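Endo-1,3-beta-glucanase, family GH16 (Zobellia galactanivorans, PDB 4CRQ) probably cleaves internal beta-1,3 linkages of laminarin-type glucans through this family 16 catalytic module, one part of a longer modular laminarinase. Local coordinates at residues Trp19-Gly24 with Tyr38-Ala43; Gly61-Ser66 with Val213-Leu218. The protein carries 1 engineered substitution. All coordinates share one frame; numbering follows the deposited sequence.

Contact 1: residues Trp19-Gly24 with Tyr38-Ala43; sequences WVFETG and YRRENA
The guanidinium of Arg-40 lies flat over one face of the Phe-21 ring, the two planes only 11° apart, while Ala-43 O meets the edge of the guanidinium in its plane. This cation-pi stack, in which Arg-40 CZ lies 4.0 Å from the centroid of the Phe-21 ring, joins strand 20-22 to the loop between strands 36-38 and 43-46 in the beta-sandwich (jelly-roll) fold of family 16 glycoside hydrolases. The aliphatic part of the arginine shares in it: Arg-40 CD sits over the middle of the Phe-21 ring, 3.4 Å from its centroid, a CH-pi contact. The chain reaches that position because CG stands anti to the backbone N (chi1 171°) and a bend at chi2 folds the rest over the phenyl group. Arg-40 NH1 gives a weak bond to Ala-43 O, which may add some restraint on rotation of the guanidinium, and Ala-43 CB packs obliquely on Phe-21 CE2. Ile-15 also touches both Phe-21 and Ala-43. Away from the stack, Gly-24 and Tyr-38 form an antiparallel hydrogen-bonded pair, a single bridge; Gly-24 O additionally accepts from Trp-30 NE1. Tyr-38 O takes two approaches, Gly-24 N at 2.8 Å and a CA-H...O contact from Thr-23 CA at 3.1 Å.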
loop_
_atom_site.group_PDB
_atom_site.type_symbol
_atom_site.label_atom_id
_atom_site.label_comp_id
_atom_site.label_asym_id
_atom_site.label_seq_id
_atom_site.Cartn_x
_atom_site.Cartn_y
_atom_site.Cartn_z
ATOM N N TRP A 19 -0.201 -6.318 13.113
ATOM C CA TRP A 19 -1.214 -6.145 12.077
ATOM C C TRP A 19 -2.634 -6.307 12.541
ATOM O O TRP A 19 -2.951 -7.215 13.314
ATOM C CB TRP A 19 -0.962 -7.142 10.957
ATOM C CG TRP A 19 0.388 -6.998 10.301
ATOM C CD1 TRP A 19 1.544 -7.728 10.570
ATOM C CD2 TRP A 19 0.768 -6.057 9.224
ATOM N NE1 TRP A 19 2.580 -7.319 9.759
ATOM C CE2 TRP A 19 2.186 -6.321 8.934
ATOM C CE3 TRP A 19 0.096 -5.054 8.493
ATOM C CZ2 TRP A 19 2.888 -5.607 7.950
ATOM C CZ3 TRP A 19 0.814 -4.343 7.513
ATOM C CH2 TRP A 19 2.182 -4.617 7.247
ATOM N N VAL A 20 -3.485 -5.412 12.043
ATOM C CA VAL A 20 -4.939 -5.396 12.235
ATOM C C VAL A 20 -5.538 -5.668 10.868
ATOM O O VAL A 20 -5.086 -5.092 9.852
ATOM C CB VAL A 20 -5.404 -4.015 12.775
ATOM C CG1 VAL A 20 -6.924 -3.859 12.797
ATOM C CG2 VAL A 20 -4.812 -3.781 14.160
ATOM N N PHE A 21 -6.558 -6.516 10.820
ATOM C CA PHE A 21 -7.219 -6.883 9.557
ATOM C C PHE A 21 -8.503 -6.109 9.415
ATOM O O PHE A 21 -9.275 -6.009 10.363
ATOM C CB PHE A 21 -7.467 -8.391 9.534
ATOM C CG PHE A 21 -6.191 -9.172 9.580
ATOM C CD1 PHE A 21 -5.589 -9.478 10.820
ATOM C CD2 PHE A 21 -5.561 -9.587 8.395
ATOM C CE1 PHE A 21 -4.387 -10.188 10.881
ATOM C CE2 PHE A 21 -4.353 -10.305 8.457
ATOM C CZ PHE A 21 -3.767 -10.601 9.696
ATOM N N GLU A 22 -8.720 -5.559 8.228
ATOM C CA GLU A 22 -9.968 -4.847 7.915
ATOM C C GLU A 22 -10.917 -5.802 7.210
ATOM O O GLU A 22 -10.478 -6.772 6.579
ATOM C CB GLU A 22 -9.676 -3.581 7.116
ATOM C CG GLU A 22 -8.985 -2.559 8.010
ATOM C CD GLU A 22 -8.646 -1.291 7.298
ATOM O OE1 GLU A 22 -7.751 -1.308 6.451
ATOM O OE2 GLU A 22 -9.292 -0.266 7.624
ATOM N N THR A 23 -12.219 -5.547 7.323
ATOM C CA THR A 23 -13.199 -6.410 6.700
ATOM C C THR A 23 -14.230 -5.564 5.982
ATOM O O THR A 23 -14.405 -4.367 6.331
ATOM C CB THR A 23 -13.920 -7.329 7.742
ATOM O OG1 THR A 23 -14.666 -6.497 8.633
ATOM C CG2 THR A 23 -12.995 -8.162 8.588
ATOM N N GLY A 24 -14.927 -6.174 5.018
ATOM C CA GLY A 24 -16.027 -5.508 4.316
ATOM C C GLY A 24 -15.606 -4.590 3.204
ATOM O O GLY A 24 -14.483 -4.677 2.632
ATOM N N TYR A 38 -13.318 -7.362 2.004
ATOM C CA TYR A 38 -12.150 -7.871 2.713
ATOM C C TYR A 38 -12.541 -8.813 3.830
ATOM O O TYR A 38 -13.523 -8.591 4.532
ATOM C CB TYR A 38 -11.368 -6.697 3.245
ATOM C CG TYR A 38 -10.612 -5.872 2.192
ATOM C CD1 TYR A 38 -9.740 -6.499 1.276
ATOM C CD2 TYR A 38 -10.746 -4.470 2.134
ATOM C CE1 TYR A 38 -9.011 -5.774 0.334
ATOM C CE2 TYR A 38 -10.039 -3.725 1.192
ATOM C CZ TYR A 38 -9.174 -4.381 0.301
ATOM O OH TYR A 38 -8.448 -3.681 -0.628
ATOM N N ARG A 39 -11.762 -9.883 3.971
ATOM C CA ARG A 39 -11.932 -10.881 5.078
ATOM C C ARG A 39 -10.597 -11.300 5.635
ATOM O O ARG A 39 -9.568 -11.258 4.935
ATOM C CB ARG A 39 -12.689 -12.117 4.565
ATOM C CG ARG A 39 -14.028 -11.757 3.859
ATOM C CD ARG A 39 -14.931 -12.983 3.752
ATOM N NE ARG A 39 -15.377 -13.427 5.086
ATOM C CZ ARG A 39 -15.596 -14.704 5.453
ATOM N NH1 ARG A 39 -15.404 -15.712 4.585
ATOM N NH2 ARG A 39 -16.016 -14.988 6.684
ATOM N N ARG A 40 -10.612 -11.725 6.895
ATOM C CA ARG A 40 -9.413 -12.216 7.547
ATOM C C ARG A 40 -8.889 -13.471 6.818
ATOM O O ARG A 40 -7.661 -13.626 6.676
ATOM C CB ARG A 40 -9.692 -12.549 9.026
ATOM C CG ARG A 40 -8.564 -13.266 9.760
ATOM C CD ARG A 40 -7.339 -12.372 9.897
ATOM N NE ARG A 40 -6.202 -13.021 10.562
ATOM C CZ ARG A 40 -5.320 -13.809 9.941
ATOM N NH1 ARG A 40 -5.401 -14.100 8.625
ATOM N NH2 ARG A 40 -4.328 -14.323 10.662
ATOM N N GLU A 41 -9.810 -14.330 6.354
ATOM C CA GLU A 41 -9.502 -15.633 5.729
ATOM C C GLU A 41 -8.571 -15.520 4.529
ATOM O O GLU A 41 -7.833 -16.465 4.197
ATOM C CB GLU A 41 -10.806 -16.332 5.282
ATOM C CG GLU A 41 -10.642 -17.806 4.905
ATOM C CD GLU A 41 -11.958 -18.507 4.603
ATOM O OE1 GLU A 41 -12.695 -18.105 3.699
ATOM O OE2 GLU A 41 -12.260 -19.497 5.288
ATOM N N ASN A 42 -8.609 -14.357 3.881
ATOM C CA ASN A 42 -7.842 -14.170 2.666
ATOM C C ASN A 42 -6.372 -13.807 2.848
ATOM O O ASN A 42 -5.655 -13.594 1.834
ATOM C CB ASN A 42 -8.501 -13.106 1.797
ATOM C CG ASN A 42 -9.865 -13.525 1.281
ATOM O OD1 ASN A 42 -10.827 -13.666 2.052
ATOM N ND2 ASN A 42 -9.966 -13.721 -0.008
ATOM N N ALA A 43 -5.916 -13.688 4.095
ATOM C CA ALA A 43 -4.495 -13.474 4.405
ATOM C C ALA A 43 -3.969 -14.699 5.117
ATOM O O ALA A 43 -4.620 -15.181 6.055
ATOM C CB ALA A 43 -4.303 -12.224 5.253
#

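Contact 2: residues Gly61-Ser66 with Val213-Leu218; sequences GAQYTS and VDQSKL
With CG anti to its own carbonyl carbon (chi1 -50°), Tyr-64 sends its phenol out toward the 213-218 loop. Gln-215 answers with the same setting at chi1 and an extended chain beyond CG, which carries its amide to the hydroxyl. The resulting bond is nearly straight: Gln-215 NE2 donates to Tyr-64 OH over 2.9 Å, with 174° at the hydrogen and the oxygen almost in the amide plane. Ring and amide stand steeply to one another, 76° between planes, so the amide meets the hydroxyl without stacking on the phenol.

A second acceptor lies close to the same nitrogen. Gln-63 OE1 is 3.1 Å from Gln-215 NE2, a weak, bent bond between two amides set nearly at right angles. Gln-215 NE2 therefore serves two adjacent acceptors, Tyr-64 OH straight and Gln-63 OE1 weakly. The CG of Gln-63 also rests over one face of the Tyr-64 ring, offset toward the rim.

In the beta-sandwich of this family 16 module, the contact ties strand 62-70, close to the corner the chain turns at Gln-63, to the loop that connects strands 196-204 and 220-231. A short 3-10 turn at 215-217 shapes that loop, and Asp-214, just before the turn, accepts from Ser-216 OG through OD1.

Apolar side chains pack beside the phenol: Val-213 at the hydroxyl, Leu-218 along CD1 and CE1. Val-213 comes from the opposite direction and brings CB within 3.3 Å of Tyr-64 OH, its two methyls also lying near the hydroxyl. Val-204 touches both Tyr-64 and Val-213. Leu-218 crosses the tyrosine at about a right angle, and its CD1 packs obliquely against Tyr-64 CE1 at 3.7 Å.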
loop_
_atom_site.group_PDB
_atom_site.type_symbol
_atom_site.label_atom_id
_atom_site.label_comp_id
_atom_site.label_asym_id
_atom_site.label_seq_id
_atom_site.Cartn_x
_atom_site.Cartn_y
_atom_site.Cartn_z
ATOM N N GLY A 61 -22.876 -9.576 -0.600
ATOM C CA GLY A 61 -23.318 -8.776 -1.747
ATOM C C GLY A 61 -22.196 -8.469 -2.754
ATOM O O GLY A 61 -22.457 -7.901 -3.830
ATOM N N ALA A 62 -20.953 -8.821 -2.408
ATOM C CA ALA A 62 -19.795 -8.640 -3.300
ATOM C C ALA A 62 -19.539 -9.942 -4.024
ATOM O O ALA A 62 -19.942 -11.030 -3.538
ATOM C CB ALA A 62 -18.561 -8.220 -2.526
ATOM N N GLN A 63 -18.872 -9.875 -5.170
ATOM C CA GLN A 63 -18.491 -11.131 -5.834
ATOM C C GLN A 63 -16.995 -11.429 -5.704
ATOM O O GLN A 63 -16.539 -12.401 -6.308
ATOM C CB GLN A 63 -19.010 -11.215 -7.286
ATOM C CG GLN A 63 -18.205 -10.484 -8.302
ATOM C CD GLN A 63 -18.775 -10.529 -9.699
ATOM O OE1 GLN A 63 -19.008 -11.578 -10.309
ATOM N NE2 GLN A 63 -18.982 -9.364 -10.220
ATOM N N TYR A 64 -16.247 -10.635 -4.921
ATOM C CA TYR A 64 -14.803 -10.889 -4.694
ATOM C C TYR A 64 -14.490 -10.732 -3.227
ATOM O O TYR A 64 -15.113 -9.915 -2.553
ATOM C CB TYR A 64 -13.892 -9.918 -5.487
ATOM C CG TYR A 64 -14.294 -9.854 -6.963
ATOM C CD1 TYR A 64 -13.988 -10.918 -7.851
ATOM C CD2 TYR A 64 -14.999 -8.749 -7.478
ATOM C CE1 TYR A 64 -14.366 -10.866 -9.205
ATOM C CE2 TYR A 64 -15.382 -8.683 -8.835
ATOM C CZ TYR A 64 -15.063 -9.747 -9.678
ATOM O OH TYR A 64 -15.427 -9.730 -10.998
ATOM N N THR A 65 -13.516 -11.500 -2.771
ATOM C CA THR A 65 -12.946 -11.317 -1.438
ATOM C C THR A 65 -11.446 -11.129 -1.573
ATOM O O THR A 65 -10.834 -11.609 -2.534
ATOM C CB THR A 65 -13.256 -12.497 -0.482
ATOM O OG1 THR A 65 -12.769 -13.711 -1.080
ATOM C CG2 THR A 65 -14.773 -12.589 -0.166
ATOM N N SER A 66 -10.843 -10.429 -0.603
ATOM C CA SER A 66 -9.396 -10.248 -0.568
ATOM C C SER A 66 -9.058 -9.850 0.870
ATOM O O SER A 66 -9.922 -10.007 1.760
ATOM C CB SER A 66 -8.967 -9.181 -1.579
ATOM O OG SER A 66 -7.543 -9.159 -1.706
ATOM N N VAL A 213 -13.107 -7.296 -14.715
ATOM C CA VAL A 213 -12.223 -8.199 -14.001
ATOM C C VAL A 213 -12.043 -9.461 -14.808
ATOM O O VAL A 213 -13.046 -10.083 -15.250
ATOM C CB VAL A 213 -12.797 -8.551 -12.598
ATOM C CG1 VAL A 213 -11.897 -9.550 -11.816
ATOM C CG2 VAL A 213 -13.080 -7.269 -11.778
ATOM N N ASP A 214 -10.778 -9.853 -15.000
ATOM C CA ASP A 214 -10.489 -11.141 -15.619
ATOM C C ASP A 214 -10.551 -12.216 -14.504
ATOM O O ASP A 214 -9.550 -12.482 -13.808
ATOM C CB ASP A 214 -9.134 -11.126 -16.327
ATOM C CG ASP A 214 -8.788 -12.463 -16.963
ATOM O OD1 ASP A 214 -9.586 -13.432 -16.858
ATOM O OD2 ASP A 214 -7.703 -12.553 -17.565
ATOM N N GLN A 215 -11.724 -12.834 -14.346
ATOM C CA GLN A 215 -11.918 -13.795 -13.256
ATOM C C GLN A 215 -11.109 -15.072 -13.486
ATOM O O GLN A 215 -10.901 -15.838 -12.513
ATOM C CB GLN A 215 -13.399 -14.099 -13.021
ATOM C CG GLN A 215 -14.252 -12.846 -12.783
ATOM C CD GLN A 215 -15.731 -13.160 -12.641
ATOM O OE1 GLN A 215 -16.203 -14.212 -13.103
ATOM N NE2 GLN A 215 -16.474 -12.254 -12.005
ATOM N N SER A 216 -10.636 -15.308 -14.730
ATOM C CA SER A 216 -9.793 -16.476 -15.010
ATOM C C SER A 216 -8.411 -16.364 -14.312
ATOM O O SER A 216 -7.689 -17.375 -14.198
ATOM C CB SER A 216 -9.587 -16.717 -16.517
ATOM O OG SER A 216 -8.641 -15.807 -17.071
ATOM N N LYS A 217 -8.054 -15.159 -13.846
ATOM C CA LYS A 217 -6.814 -14.948 -13.097
ATOM C C LYS A 217 -7.013 -15.105 -11.569
ATOM O O LYS A 217 -6.071 -14.926 -10.778
ATOM C CB LYS A 217 -6.210 -13.578 -13.434
ATOM C CG LYS A 217 -5.838 -13.380 -14.898
ATOM C CD LYS A 217 -4.839 -14.408 -15.430
ATOM C CE LYS A 217 -4.483 -14.064 -16.865
ATOM N NZ LYS A 217 -3.505 -15.002 -17.472
ATOM N N LEU A 218 -8.230 -15.439 -11.156
ATOM C CA LEU A 218 -8.548 -15.616 -9.726
ATOM C C LEU A 218 -8.601 -17.136 -9.427
ATOM O O LEU A 218 -9.110 -17.876 -10.280
ATOM C CB LEU A 218 -9.863 -14.902 -9.364
ATOM C CG LEU A 218 -9.899 -13.408 -9.697
ATOM C CD1 LEU A 218 -11.296 -12.842 -9.445
ATOM C CD2 LEU A 218 -8.860 -12.609 -8.906
#

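Contacts 1 and 2 follow one another along the chain, the first closing before the second opens, yet strand 62-70 brings them together, their centres about 16 Å apart. Strand 20-22 pairs antiparallel with it and strand 36-38 runs parallel to it, so both sides of contact 1 lean on the strand from which contact 2 reaches outward. Two probable hydrogen bonds join them directly: Arg-39 N to Ser-66 O at 2.9 Å and Asn-42 ND2 to Thr-65 OG1 at 3.0 Å. Tyr-38 CD1 also packs on Ser-66 C. Both contacts lie away from the calcium site formed by Glu-10, Gly-48 and Asp-225.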